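Local coordinates for protein putative pyridoxamine 5-phosphate-dependent dehydrase, Wbdk (Escherichia coli O55:H7, PDB 2GMU) that catalyses the removal of the C3'-hydroxyl of GDP-4-keto-6-deoxy-D-mannose by coupled transamination and deoxygenation, a step in L-colitose biosynthesis for the O-antigen, at residues A[7-12]-A[186-191]; A[30-35]-A[251-256]; A[52-57]-A[192-197]; A[181-186]-A[198-203]. All coordinates share one frame; numbering follows the deposited sequence.

Interactions 1, 3 and 4 each touch one bound cofactor-glutamate adduct (PDG, chain D), and interaction 2 reaches the other adduct (PDG, chain E) across the dimer. Interactions 4, 1 and 3 all draw on one run of chain, from strand 181-185 through the loop 186-197 to strand 198-202. Ser186 belongs to both interactions 1 and 4, and its OG lies 2.6 Å from Thr194 OG1 of interaction 3. Interactions 3 and 4 have centres about 9 Å apart and meet where Val55 N lies 2.8 Å from Gly198 O. Interaction 2 packs Pro253 against Met54 of interaction 3, with centres about 10 Å apart.

Interaction 1: A[7-12]-A[186-191]; sequences PLASST and SFYSHH. With PDG (N-({3-hydroxy-2-methyl-5-[(phosphonooxy)methyl]pyridin-4-yl}methyl)-D-glutamic acid), chain D.
Tyr188 and Ser189 of the loop 186-191 meet Ala9 and Ser10 of the N-terminal segment 7-12. The apolar part is small. Ala9 CB lies 3.7 Å from Tyr188 CE2, meeting the ring obliquely. Tyr188 reaches this far because its CG is anti to the backbone N (chi1 178°). Its hydroxyl ends beside the backbone of Ser10, with OH 3.5 Å from Ser10 C. Thr12 CG2 adds a loose contact with the backbone of His190 and His191.

Among polar contacts, Ser10 N donates to Ser189 OG at 3.3 Å. The position of that hydroxyl is less certain, because it is modelled too close to Ala9. Thr12 OG1 is bonded to Gln264 and His191 NE2 to Ser302 O.

The ligand contacts come from the other side of the loop. His190 NE2 donates to the carboxylate oxygen OA of PDG (chain D) at 2.8 Å, with an N-H...O angle of 161°. Phe187 CD2 is 3.2 Å from the second oxygen of that carboxylate, OXT. One face of the Phe187 ring is turned to PDG OE1.

Phe187 to His190 form a type II beta turn, closed by a weak bond from His190 N to Phe187 O. The turn carries His190, the probable proton donor/acceptor, into the active site of this DegT/DnrJ/EryC1 aminotransferase-fold enzyme.

Interaction 2: A[30-35]-A[251-256]; sequences FTMGEY and VRPLEM. With PDG (N-({3-hydroxy-2-methyl-5-[(phosphonooxy)methyl]pyridin-4-yl}methyl)-D-glutamic acid), chain E.
Glu255, at the start of helix 255-286, meets Gly33 and Tyr35 at the start of helix 34-47. In this aminotransferase fold, a carboxylate from a distant part of the chain thus binds backbone N-H groups at a helix N-terminus, where Gly33 holds the N-cap position. OE1 takes Gly33 N at 2.5 Å, which is very short, and also accepts Val36 N. OE2 takes Tyr35 N at 2.7 Å, from above the carboxylate plane. The dipole of the helix start would probably favour the charged form of this buried carboxylate. Glu255 CG is anti to its own backbone N (chi1 -180°) and the chain then bends at chi2, which brings the carboxylate over the helix end. OE2 also lies near the edge of the Tyr35 ring, with ring and carboxylate planes 81° apart.

The backbones are joined as well. Glu255 N donates to Phe30 O at 3.2 Å. A water gives a second bond to Phe30 O and accepts Met256 N. Another water accepts Met32 N and donates to Pro253 O.

Met32 supplies most of the apolar contact. Its SD lies 3.5 Å from Arg252 CG and also touches Pro253 CD, and the Met32 chain lies roughly perpendicular to that of Arg252.

Arg252 continues to the side-chain carboxylate of the glutamate part of PDG (chain E), consistent with its role in binding L-glutamate. Its NE forms a salt bridge with Glu196 of the second subunit. NH2 donates to PDG OE1 at 3.2 Å, and NH1 donates nearly straight (170°) to PDG OE2 at 2.8 Å.

Interaction 3: A[52-57]-A[192-197]; sequences AVMVSS and IATMEG. With PDG (N-({3-hydroxy-2-methyl-5-[(phosphonooxy)methyl]pyridin-4-yl}methyl)-D-glutamic acid), chain D.
Ser57 and Gly197 bring the two backbones together, with CA atoms 3.9 Å apart. Ser57 CA makes a CA-H...O contact with Gly197 O at 3.5 Å. Ser56 O lies 3.2 Å from Gly197 N, but the angle is too poor for a hydrogen bond. The same oxygen touches Glu196 CB at 3.7 Å. Gly197 lies close against Thr194, with backbone angles favourable to glycine.

Two side chains extend the contact. Met54, with CG anti to the backbone N (chi1 -178°) and an extended chain, carries its CE to 4.1 Å from Thr194 OG1. The two side chains run past one another, oppositely directed. Glu196 OE1 comes within 4.0 Å of Ser57 CB.

The polar groups are held from within the loop and from beyond it. Thr194 OG1 donates to Glu196 O at 2.8 Å, from well above the carbonyl plane, and is also bonded to Ser186 OG. This grips the turn around Met195. Both carboxylate oxygens of Glu196 are engaged by the second subunit: OE2 in a salt bridge with Arg252 of that subunit, OE1 in a hydrogen bond with its Asn250.

The ligand phosphate lies next to the junction. Ser57 CB is 3.5 Å from PDG (chain D) OP3. Ser57 is the N-cap of helix 58-71, whose first residues Gly58 and Ser59 also bind PDG.

Strand 51-55 thus ends beside the loop leading into its neighbour 198-202, while Met54 packs against helices 34-47 and 255-286.

Interaction 4: A[181-186]-A[198-203]; sequences MGTFSS and GCIVTD. With PDG (N-({3-hydroxy-2-methyl-5-[(phosphonooxy)methyl]pyridin-4-yl}methyl)-D-glutamic acid), chain D.
Met181 meets Ile200 and Thr202 across strands 181-185 and 198-202, which run antiparallel in the mixed sheet of this aminotransferase fold. The two strand directions are 160° apart. Met181 CB touches Ile200 CG2 at 4.1 Å, and its CG lies alongside Thr202 OG1, which is hydrogen-bonded to Leu180 O. These three side chains share a face of the sheet that packs on helix 205-215, with helix 58-71 beside it.

Gly182 pairs with Val201 through two bonds. Gly182 N donates to Val201 O at 3.1 Å, and Val201 N donates to Gly182 O at 2.9 Å, in the carbonyl plane.

Thr183 faces Ile200 as a non-hydrogen-bonded pair. Its CA makes a CA-H...O contact with Cys199 O, while its OG1 bonds Asn62.

Phe184 pairs with Cys199, again through two bonds. Phe184 N donates to Cys199 O at 2.9 Å in the carbonyl plane. Cys199 N returns the bond to Phe184 O from 40° out of the carbonyl plane. With CG beside the backbone N (chi1 -60°), the ring edge lies by Cys199 O, and CE1 reaches Val201 CG2 at 3.9 Å. This opposite face, with Phe184, Cys199 and Val201, is covered by Phe43 of helix 34-47.

Ser185 stands opposite Gly198, at the end of the strand that carries it to the cofactor. Its OG is bonded weakly by Phe187 N and itself donates to phosphate oxygen OP2 of PDG (chain D) at 2.8 Å.

Interaction 1: A[7-12]-A[186-191]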
# COMPACT_ATOMS: atom_id res chain seq x y z
N PRO A 7 29.96 -0.95 -5.72
CA PRO A 7 28.65 -1.00 -5.09
C PRO A 7 27.59 -1.67 -5.92
O PRO A 7 27.61 -1.72 -7.15
CB PRO A 7 28.21 0.45 -4.91
CG PRO A 7 29.07 1.27 -5.86
CD PRO A 7 30.25 0.40 -6.27
N LEU A 8 26.61 -2.18 -5.21
CA LEU A 8 25.52 -2.81 -5.89
C LEU A 8 24.64 -1.73 -6.48
O LEU A 8 24.14 -1.86 -7.59
CB LEU A 8 24.74 -3.70 -4.91
CG LEU A 8 25.40 -5.06 -4.72
CD1 LEU A 8 24.73 -5.80 -3.57
CD2 LEU A 8 25.29 -5.85 -6.01
N ALA A 9 24.49 -0.63 -5.72
CA ALA A 9 23.65 0.50 -6.09
C ALA A 9 24.32 1.87 -6.25
O ALA A 9 25.46 2.11 -5.85
CB ALA A 9 22.50 0.61 -5.10
N SER A 10 23.54 2.79 -6.83
CA SER A 10 23.93 4.16 -7.07
C SER A 10 22.70 5.01 -7.35
O SER A 10 21.63 4.47 -7.64
CB SER A 10 24.91 4.28 -8.22
OG SER A 10 24.24 4.63 -9.42
N SER A 11 22.85 6.34 -7.26
CA SER A 11 21.75 7.25 -7.52
C SER A 11 21.62 7.53 -8.99
O SER A 11 22.61 7.60 -9.71
CB SER A 11 21.85 8.58 -6.80
OG SER A 11 20.92 9.49 -7.38
N THR A 12 20.39 7.72 -9.42
CA THR A 12 20.10 7.99 -10.81
C THR A 12 19.63 9.42 -10.95
O THR A 12 19.16 9.85 -12.00
CB THR A 12 18.96 7.08 -11.30
OG1 THR A 12 17.80 7.27 -10.50
CG2 THR A 12 19.40 5.62 -11.28
N SER A 186 9.85 1.34 -9.46
CA SER A 186 10.69 2.52 -9.53
C SER A 186 11.29 2.82 -8.16
O SER A 186 11.49 3.97 -7.76
CB SER A 186 9.98 3.73 -10.12
OG SER A 186 8.99 4.21 -9.24
N PHE A 187 11.56 1.75 -7.43
CA PHE A 187 12.16 1.85 -6.12
C PHE A 187 13.63 2.17 -6.32
O PHE A 187 14.16 2.01 -7.43
CB PHE A 187 11.99 0.53 -5.32
CG PHE A 187 12.66 0.53 -3.96
CD1 PHE A 187 12.12 1.26 -2.90
CD2 PHE A 187 13.82 -0.21 -3.73
CE1 PHE A 187 12.73 1.26 -1.65
CE2 PHE A 187 14.45 -0.22 -2.47
CZ PHE A 187 13.89 0.52 -1.43
N TYR A 188 14.27 2.63 -5.24
CA TYR A 188 15.69 2.97 -5.28
C TYR A 188 16.53 1.91 -5.98
O TYR A 188 16.40 0.70 -5.75
CB TYR A 188 16.28 3.18 -3.87
CG TYR A 188 17.77 3.47 -3.90
CD1 TYR A 188 18.26 4.67 -4.45
CD2 TYR A 188 18.70 2.57 -3.39
CE1 TYR A 188 19.62 4.95 -4.48
CE2 TYR A 188 20.07 2.84 -3.41
CZ TYR A 188 20.53 4.03 -3.96
OH TYR A 188 21.88 4.30 -3.99
N SER A 189 17.42 2.40 -6.83
CA SER A 189 18.32 1.52 -7.54
C SER A 189 17.70 0.56 -8.55
O SER A 189 18.19 -0.54 -8.74
CB SER A 189 19.33 0.83 -6.65
OG SER A 189 20.60 1.30 -7.03
N HIS A 190 16.65 1.00 -9.19
CA HIS A 190 16.06 0.21 -10.24
C HIS A 190 16.54 0.87 -11.52
O HIS A 190 17.50 1.63 -11.48
CB HIS A 190 14.53 0.18 -10.11
CG HIS A 190 14.19 -0.92 -9.18
ND1 HIS A 190 13.45 -2.02 -9.59
CD2 HIS A 190 14.57 -1.11 -7.89
CE1 HIS A 190 13.36 -2.83 -8.54
NE2 HIS A 190 14.02 -2.32 -7.51
N HIS A 191 15.88 0.63 -12.65
CA HIS A 191 16.31 1.30 -13.87
C HIS A 191 16.09 2.81 -13.71
O HIS A 191 16.90 3.63 -14.15
CB HIS A 191 15.65 0.70 -15.12
CG HIS A 191 16.20 -0.67 -15.40
ND1 HIS A 191 15.70 -1.81 -14.78
CD2 HIS A 191 17.22 -1.04 -16.22
CE1 HIS A 191 16.40 -2.83 -15.24
NE2 HIS A 191 17.32 -2.41 -16.10
N1 PDG D . 8.79 -8.13 -7.91
C2 PDG D . 10.04 -8.44 -8.23
C2A PDG D . 10.33 -9.60 -9.14
C3 PDG D . 11.08 -7.69 -7.71
O3 PDG D . 12.37 -7.96 -8.01
C4 PDG D . 10.78 -6.63 -6.88
C4A PDG D . 11.96 -5.79 -6.33
C5 PDG D . 9.46 -6.33 -6.51
C6 PDG D . 8.48 -7.10 -7.12
C5A PDG D . 9.24 -5.18 -5.78
OP4 PDG D . 9.07 -3.88 -6.11
P PDG D . 9.09 -2.91 -4.83
OP1 PDG D . 10.37 -3.08 -4.12
OP2 PDG D . 8.95 -1.42 -5.43
OP3 PDG D . 7.85 -3.21 -3.82
NA PDG D . 12.31 -6.23 -5.01
CAA PDG D . 13.05 -5.39 -4.19
CBA PDG D . 13.47 -5.79 -2.77
CGA PDG D . 14.34 -4.65 -2.19
CDA PDG D . 13.48 -3.62 -1.42
OE1 PDG D . 12.27 -3.35 -1.79
OE2 PDG D . 13.97 -3.02 -0.41
CA PDG D . 13.46 -4.02 -4.72
OA PDG D . 14.62 -3.88 -5.27
OXT PDG D . 12.65 -3.04 -4.60

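Interaction 2: A[30-35]-A[251-256]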
# COMPACT_ATOMS: atom_id res chain seq x y z
N PHE A 30 0.31 18.06 -2.79
CA PHE A 30 1.06 16.86 -2.51
C PHE A 30 0.41 15.51 -2.79
O PHE A 30 1.10 14.50 -2.93
CB PHE A 30 1.72 16.95 -1.13
CG PHE A 30 2.38 18.30 -0.90
CD1 PHE A 30 1.84 19.20 0.02
CD2 PHE A 30 3.53 18.69 -1.60
CE1 PHE A 30 2.43 20.44 0.24
CE2 PHE A 30 4.14 19.92 -1.39
CZ PHE A 30 3.58 20.81 -0.46
N THR A 31 -0.92 15.49 -2.85
CA THR A 31 -1.64 14.26 -3.12
C THR A 31 -1.68 13.94 -4.62
O THR A 31 -1.77 14.85 -5.45
CB THR A 31 -3.03 14.24 -2.45
OG1 THR A 31 -3.73 15.43 -2.75
CG2 THR A 31 -2.84 14.13 -0.94
N MET A 32 -1.58 12.66 -4.96
CA MET A 32 -1.59 12.21 -6.35
C MET A 32 -2.48 13.09 -7.24
O MET A 32 -3.67 13.28 -6.98
CB MET A 32 -1.90 10.70 -6.44
CG MET A 32 -2.70 10.29 -7.66
SD MET A 32 -3.43 8.64 -7.48
CE MET A 32 -5.17 9.00 -7.81
N GLY A 33 -1.89 13.67 -8.29
CA GLY A 33 -2.68 14.53 -9.14
C GLY A 33 -2.18 14.60 -10.57
O GLY A 33 -2.07 13.58 -11.25
N GLU A 34 -1.90 15.84 -10.99
CA GLU A 34 -1.43 16.13 -12.34
C GLU A 34 -0.13 15.43 -12.70
O GLU A 34 -0.06 14.79 -13.76
CB GLU A 34 -1.30 17.62 -12.69
CG GLU A 34 -2.35 18.57 -12.09
CD GLU A 34 -1.83 19.99 -12.09
OE1 GLU A 34 -0.74 20.31 -12.59
OE2 GLU A 34 -2.64 20.85 -11.49
N TYR A 35 0.90 15.58 -11.85
CA TYR A 35 2.18 14.93 -12.15
C TYR A 35 2.05 13.43 -12.34
O TYR A 35 2.61 12.84 -13.28
CB TYR A 35 3.26 15.31 -11.14
CG TYR A 35 3.66 16.73 -11.36
CD1 TYR A 35 4.56 17.06 -12.37
CD2 TYR A 35 3.12 17.76 -10.59
CE1 TYR A 35 4.94 18.39 -12.59
CE2 TYR A 35 3.48 19.09 -10.80
CZ TYR A 35 4.40 19.40 -11.80
OH TYR A 35 4.75 20.71 -12.03
N VAL A 251 -3.47 2.78 -2.35
CA VAL A 251 -2.08 2.57 -2.69
C VAL A 251 -1.61 3.63 -3.65
O VAL A 251 -0.80 3.39 -4.55
CB VAL A 251 -1.76 1.16 -3.18
CG1 VAL A 251 -2.04 0.14 -2.08
CG2 VAL A 251 -2.57 0.82 -4.43
N ARG A 252 -2.16 4.81 -3.45
CA ARG A 252 -1.81 5.92 -4.30
C ARG A 252 -0.35 6.29 -4.13
O ARG A 252 0.21 6.18 -3.04
CB ARG A 252 -2.62 7.14 -3.92
CG ARG A 252 -4.07 7.08 -4.38
CD ARG A 252 -4.83 8.32 -3.94
NE ARG A 252 -4.66 8.59 -2.51
CZ ARG A 252 -5.58 9.14 -1.73
NH1 ARG A 252 -6.77 9.52 -2.19
NH2 ARG A 252 -5.30 9.32 -0.45
N PRO A 253 0.25 6.75 -5.20
CA PRO A 253 1.62 7.19 -5.10
C PRO A 253 1.56 8.67 -4.73
O PRO A 253 0.52 9.33 -4.83
CB PRO A 253 2.19 7.10 -6.52
CG PRO A 253 0.98 7.28 -7.43
CD PRO A 253 -0.25 6.99 -6.58
N LEU A 254 2.69 9.21 -4.30
CA LEU A 254 2.74 10.62 -3.96
C LEU A 254 2.93 11.44 -5.21
O LEU A 254 3.61 11.02 -6.17
CB LEU A 254 3.86 10.91 -2.95
CG LEU A 254 3.54 10.35 -1.56
CD1 LEU A 254 4.68 10.68 -0.61
CD2 LEU A 254 2.25 10.97 -1.04
N GLU A 255 2.34 12.63 -5.22
CA GLU A 255 2.51 13.46 -6.39
C GLU A 255 3.99 13.65 -6.75
O GLU A 255 4.37 13.75 -7.92
CB GLU A 255 1.77 14.80 -6.24
CG GLU A 255 1.96 15.67 -7.49
CD GLU A 255 0.95 15.38 -8.56
OE1 GLU A 255 0.48 14.28 -8.75
OE2 GLU A 255 0.65 16.45 -9.26
N MET A 256 4.84 13.68 -5.72
CA MET A 256 6.29 13.84 -5.88
C MET A 256 6.94 12.75 -6.72
O MET A 256 7.73 12.99 -7.63
CB MET A 256 7.01 13.88 -4.51
CG MET A 256 7.38 15.28 -4.06
SD MET A 256 8.26 15.26 -2.48
CE MET A 256 7.44 16.66 -1.66
N1 PDG E . -10.68 5.05 8.12
C2 PDG E . -11.50 6.07 8.36
C2A PDG E . -12.65 5.93 9.32
C3 PDG E . -11.29 7.28 7.74
O3 PDG E . -12.09 8.35 7.94
C4 PDG E . -10.23 7.42 6.88
C4A PDG E . -10.00 8.79 6.23
C5 PDG E . -9.38 6.34 6.60
C6 PDG E . -9.63 5.16 7.28
C5A PDG E . -8.25 6.61 5.79
OP4 PDG E . -6.95 6.93 5.97
P PDG E . -6.22 7.28 4.57
OP1 PDG E . -6.88 8.40 3.88
OP2 PDG E . -4.70 7.69 4.91
OP3 PDG E . -6.22 5.98 3.60
NA PDG E . -10.50 8.75 4.90
CAA PDG E . -10.01 9.59 4.00
CBA PDG E . -10.53 9.56 2.55
CGA PDG E . -9.91 10.71 1.74
CDA PDG E . -8.66 10.22 0.97
OE1 PDG E . -7.85 9.39 1.51
OE2 PDG E . -8.44 10.67 -0.21
CA PDG E . -8.91 10.59 4.43
OA PDG E . -7.83 10.17 4.98
OXT PDG E . -9.08 11.85 4.24
O HOH W 1 3.91 14.68 -2.96
O HOH W 2 -0.92 10.65 -2.88

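Interaction 3: A[52-57]-A[192-197]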
# COMPACT_ATOMS: atom_id res chain seq x y z
N ALA A 52 -1.43 3.02 -18.27
CA ALA A 52 -0.50 2.88 -17.15
C ALA A 52 -1.14 3.40 -15.87
O ALA A 52 -1.82 4.42 -15.87
CB ALA A 52 0.81 3.60 -17.42
N VAL A 53 -0.93 2.70 -14.76
CA VAL A 53 -1.46 3.12 -13.47
C VAL A 53 -0.33 3.10 -12.48
O VAL A 53 0.29 2.05 -12.24
CB VAL A 53 -2.66 2.29 -13.00
CG1 VAL A 53 -3.04 2.59 -11.54
CG2 VAL A 53 -3.87 2.51 -13.89
N MET A 54 -0.01 4.27 -11.95
CA MET A 54 1.07 4.38 -10.99
C MET A 54 0.55 4.04 -9.60
O MET A 54 -0.55 4.45 -9.19
CB MET A 54 1.79 5.75 -11.07
CG MET A 54 2.96 5.90 -10.10
SD MET A 54 3.66 7.58 -10.03
CE MET A 54 5.36 7.23 -9.50
N VAL A 55 1.33 3.22 -8.91
CA VAL A 55 0.97 2.76 -7.58
C VAL A 55 2.09 3.07 -6.60
O VAL A 55 3.16 3.53 -7.01
CB VAL A 55 0.44 1.32 -7.55
CG1 VAL A 55 -0.79 1.25 -8.45
CG2 VAL A 55 1.45 0.29 -8.05
N SER A 56 1.87 2.83 -5.32
CA SER A 56 2.90 3.15 -4.34
C SER A 56 4.23 2.38 -4.43
O SER A 56 5.26 2.85 -3.96
CB SER A 56 2.33 3.16 -2.93
OG SER A 56 1.72 1.92 -2.69
N SER A 57 4.22 1.18 -5.00
CA SER A 57 5.42 0.36 -5.14
C SER A 57 5.18 -0.74 -6.15
O SER A 57 4.04 -1.00 -6.57
CB SER A 57 5.83 -0.30 -3.82
OG SER A 57 4.77 -1.12 -3.32
N ILE A 192 14.98 3.16 -13.05
CA ILE A 192 14.57 4.52 -12.67
C ILE A 192 14.17 4.45 -11.20
O ILE A 192 13.90 3.36 -10.66
CB ILE A 192 13.49 5.18 -13.54
CG1 ILE A 192 12.12 4.55 -13.27
CG2 ILE A 192 13.85 5.06 -15.01
CD1 ILE A 192 10.95 5.25 -13.98
N ALA A 193 14.14 5.59 -10.52
CA ALA A 193 13.79 5.57 -9.10
C ALA A 193 13.04 6.82 -8.68
O ALA A 193 13.50 7.92 -8.97
CB ALA A 193 15.04 5.37 -8.24
N THR A 194 11.91 6.63 -8.01
CA THR A 194 11.07 7.74 -7.56
C THR A 194 10.87 7.71 -6.05
O THR A 194 9.84 8.16 -5.53
CB THR A 194 9.72 7.66 -8.28
OG1 THR A 194 9.10 6.42 -7.96
CG2 THR A 194 9.95 7.72 -9.79
N MET A 195 11.89 7.15 -5.39
CA MET A 195 11.97 6.92 -3.96
C MET A 195 11.38 5.55 -3.73
O MET A 195 12.06 4.57 -3.41
CB MET A 195 11.28 8.03 -3.14
CG MET A 195 12.05 9.34 -3.27
SD MET A 195 11.30 10.74 -2.41
CE MET A 195 9.72 10.83 -3.30
N GLU A 196 10.08 5.50 -4.00
CA GLU A 196 9.27 4.30 -3.97
C GLU A 196 8.33 4.47 -5.14
O GLU A 196 8.01 5.61 -5.49
CB GLU A 196 8.46 4.06 -2.67
CG GLU A 196 9.30 3.68 -1.44
CD GLU A 196 9.21 2.23 -1.04
OE1 GLU A 196 8.83 1.32 -1.76
OE2 GLU A 196 9.60 2.05 0.19
N GLY A 197 7.90 3.39 -5.76
CA GLY A 197 6.99 3.55 -6.86
C GLY A 197 6.80 2.27 -7.64
O GLY A 197 7.67 1.40 -7.68
N1 PDG D . 8.79 -8.13 -7.91
C2 PDG D . 10.04 -8.44 -8.23
C2A PDG D . 10.33 -9.60 -9.14
C3 PDG D . 11.08 -7.69 -7.71
O3 PDG D . 12.37 -7.96 -8.01
C4 PDG D . 10.78 -6.63 -6.88
C4A PDG D . 11.96 -5.79 -6.33
C5 PDG D . 9.46 -6.33 -6.51
C6 PDG D . 8.48 -7.10 -7.12
C5A PDG D . 9.24 -5.18 -5.78
OP4 PDG D . 9.07 -3.88 -6.11
P PDG D . 9.09 -2.91 -4.83
OP1 PDG D . 10.37 -3.08 -4.12
OP2 PDG D . 8.95 -1.42 -5.43
OP3 PDG D . 7.85 -3.21 -3.82
NA PDG D . 12.31 -6.23 -5.01
CAA PDG D . 13.05 -5.39 -4.19
CBA PDG D . 13.47 -5.79 -2.77
CGA PDG D . 14.34 -4.65 -2.19
CDA PDG D . 13.48 -3.62 -1.42
OE1 PDG D . 12.27 -3.35 -1.79
OE2 PDG D . 13.97 -3.02 -0.41
CA PDG D . 13.46 -4.02 -4.72
OA PDG D . 14.62 -3.88 -5.27
OXT PDG D . 12.65 -3.04 -4.60

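Interaction 4: A[181-186]-A[198-203]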
# COMPACT_ATOMS: atom_id res chain seq x y z
N MET A 181 -1.38 -7.90 -18.31
CA MET A 181 -0.92 -6.81 -17.49
C MET A 181 0.56 -7.03 -17.26
O MET A 181 1.05 -8.17 -17.37
CB MET A 181 -1.62 -6.71 -16.12
CG MET A 181 -2.98 -6.02 -16.13
SD MET A 181 -3.78 -6.11 -14.50
CE MET A 181 -4.55 -7.75 -14.57
N GLY A 182 1.25 -5.95 -16.94
CA GLY A 182 2.67 -5.98 -16.63
C GLY A 182 2.97 -5.06 -15.45
O GLY A 182 2.43 -3.96 -15.37
N THR A 183 3.83 -5.50 -14.52
CA THR A 183 4.20 -4.67 -13.38
C THR A 183 5.63 -4.18 -13.48
O THR A 183 6.50 -4.87 -14.04
CB THR A 183 3.98 -5.31 -12.00
OG1 THR A 183 4.79 -6.46 -11.86
CG2 THR A 183 2.50 -5.63 -11.79
N PHE A 184 5.85 -2.99 -12.92
CA PHE A 184 7.15 -2.31 -12.90
C PHE A 184 7.40 -1.68 -11.54
O PHE A 184 6.47 -1.35 -10.81
CB PHE A 184 7.26 -1.17 -13.93
CG PHE A 184 7.09 -1.56 -15.37
CD1 PHE A 184 5.85 -2.00 -15.84
CD2 PHE A 184 8.15 -1.43 -16.27
CE1 PHE A 184 5.68 -2.34 -17.19
CE2 PHE A 184 7.99 -1.76 -17.62
CZ PHE A 184 6.76 -2.22 -18.07
N SER A 185 8.67 -1.49 -11.24
CA SER A 185 9.07 -0.89 -9.98
C SER A 185 10.02 0.26 -10.23
O SER A 185 10.89 0.17 -11.10
CB SER A 185 9.70 -1.92 -9.05
OG SER A 185 10.29 -1.29 -7.93
N SER A 186 9.85 1.34 -9.46
CA SER A 186 10.69 2.52 -9.53
C SER A 186 11.29 2.82 -8.16
O SER A 186 11.49 3.97 -7.76
CB SER A 186 9.98 3.73 -10.12
OG SER A 186 8.99 4.21 -9.24
N GLY A 198 5.63 2.20 -8.28
CA GLY A 198 5.26 1.07 -9.09
C GLY A 198 4.31 1.51 -10.18
O GLY A 198 3.71 2.59 -10.15
N CYS A 199 4.16 0.65 -11.16
CA CYS A 199 3.28 0.93 -12.26
C CYS A 199 2.75 -0.35 -12.85
O CYS A 199 3.44 -1.36 -12.87
CB CYS A 199 4.00 1.66 -13.42
SG CYS A 199 2.85 2.72 -14.31
N ILE A 200 1.54 -0.27 -13.37
CA ILE A 200 0.94 -1.41 -14.05
C ILE A 200 0.56 -0.98 -15.45
O ILE A 200 0.01 0.09 -15.66
CB ILE A 200 -0.29 -1.96 -13.34
CG1 ILE A 200 0.00 -2.16 -11.85
CG2 ILE A 200 -0.69 -3.28 -13.99
CD1 ILE A 200 -1.26 -2.22 -11.00
N VAL A 201 0.86 -1.80 -16.44
CA VAL A 201 0.46 -1.42 -17.77
C VAL A 201 -0.56 -2.43 -18.28
O VAL A 201 -0.55 -3.59 -17.87
CB VAL A 201 1.59 -1.25 -18.78
CG1 VAL A 201 2.57 -0.19 -18.30
CG2 VAL A 201 2.30 -2.57 -19.07
N THR A 202 -1.42 -1.95 -19.17
CA THR A 202 -2.45 -2.78 -19.77
C THR A 202 -2.98 -2.15 -21.04
O THR A 202 -2.88 -0.95 -21.25
CB THR A 202 -3.60 -3.14 -18.81
OG1 THR A 202 -4.37 -4.21 -19.33
CG2 THR A 202 -4.51 -1.95 -18.51
N ASP A 203 -3.54 -3.01 -21.88
CA ASP A 203 -4.16 -2.58 -23.11
C ASP A 203 -5.66 -2.74 -22.99
O ASP A 203 -6.39 -2.33 -23.87
CB ASP A 203 -3.60 -3.29 -24.36
CG ASP A 203 -2.22 -2.78 -24.66
OD1 ASP A 203 -1.92 -1.60 -24.67
OD2 ASP A 203 -1.35 -3.74 -24.88
N1 PDG D . 8.79 -8.13 -7.91
C2 PDG D . 10.04 -8.44 -8.23
C2A PDG D . 10.33 -9.60 -9.14
C3 PDG D . 11.08 -7.69 -7.71
O3 PDG D . 12.37 -7.96 -8.01
C4 PDG D . 10.78 -6.63 -6.88
C4A PDG D . 11.96 -5.79 -6.33
C5 PDG D . 9.46 -6.33 -6.51
C6 PDG D . 8.48 -7.10 -7.12
C5A PDG D . 9.24 -5.18 -5.78
OP4 PDG D . 9.07 -3.88 -6.11
P PDG D . 9.09 -2.91 -4.83
OP1 PDG D . 10.37 -3.08 -4.12
OP2 PDG D . 8.95 -1.42 -5.43
OP3 PDG D . 7.85 -3.21 -3.82
NA PDG D . 12.31 -6.23 -5.01
CAA PDG D . 13.05 -5.39 -4.19
CBA PDG D . 13.47 -5.79 -2.77
CGA PDG D . 14.34 -4.65 -2.19
CDA PDG D . 13.48 -3.62 -1.42
OE1 PDG D . 12.27 -3.35 -1.79
OE2 PDG D . 13.97 -3.02 -0.41
CA PDG D . 13.46 -4.02 -4.72
OA PDG D . 14.62 -3.88 -5.27
OXT PDG D . 12.65 -3.04 -4.60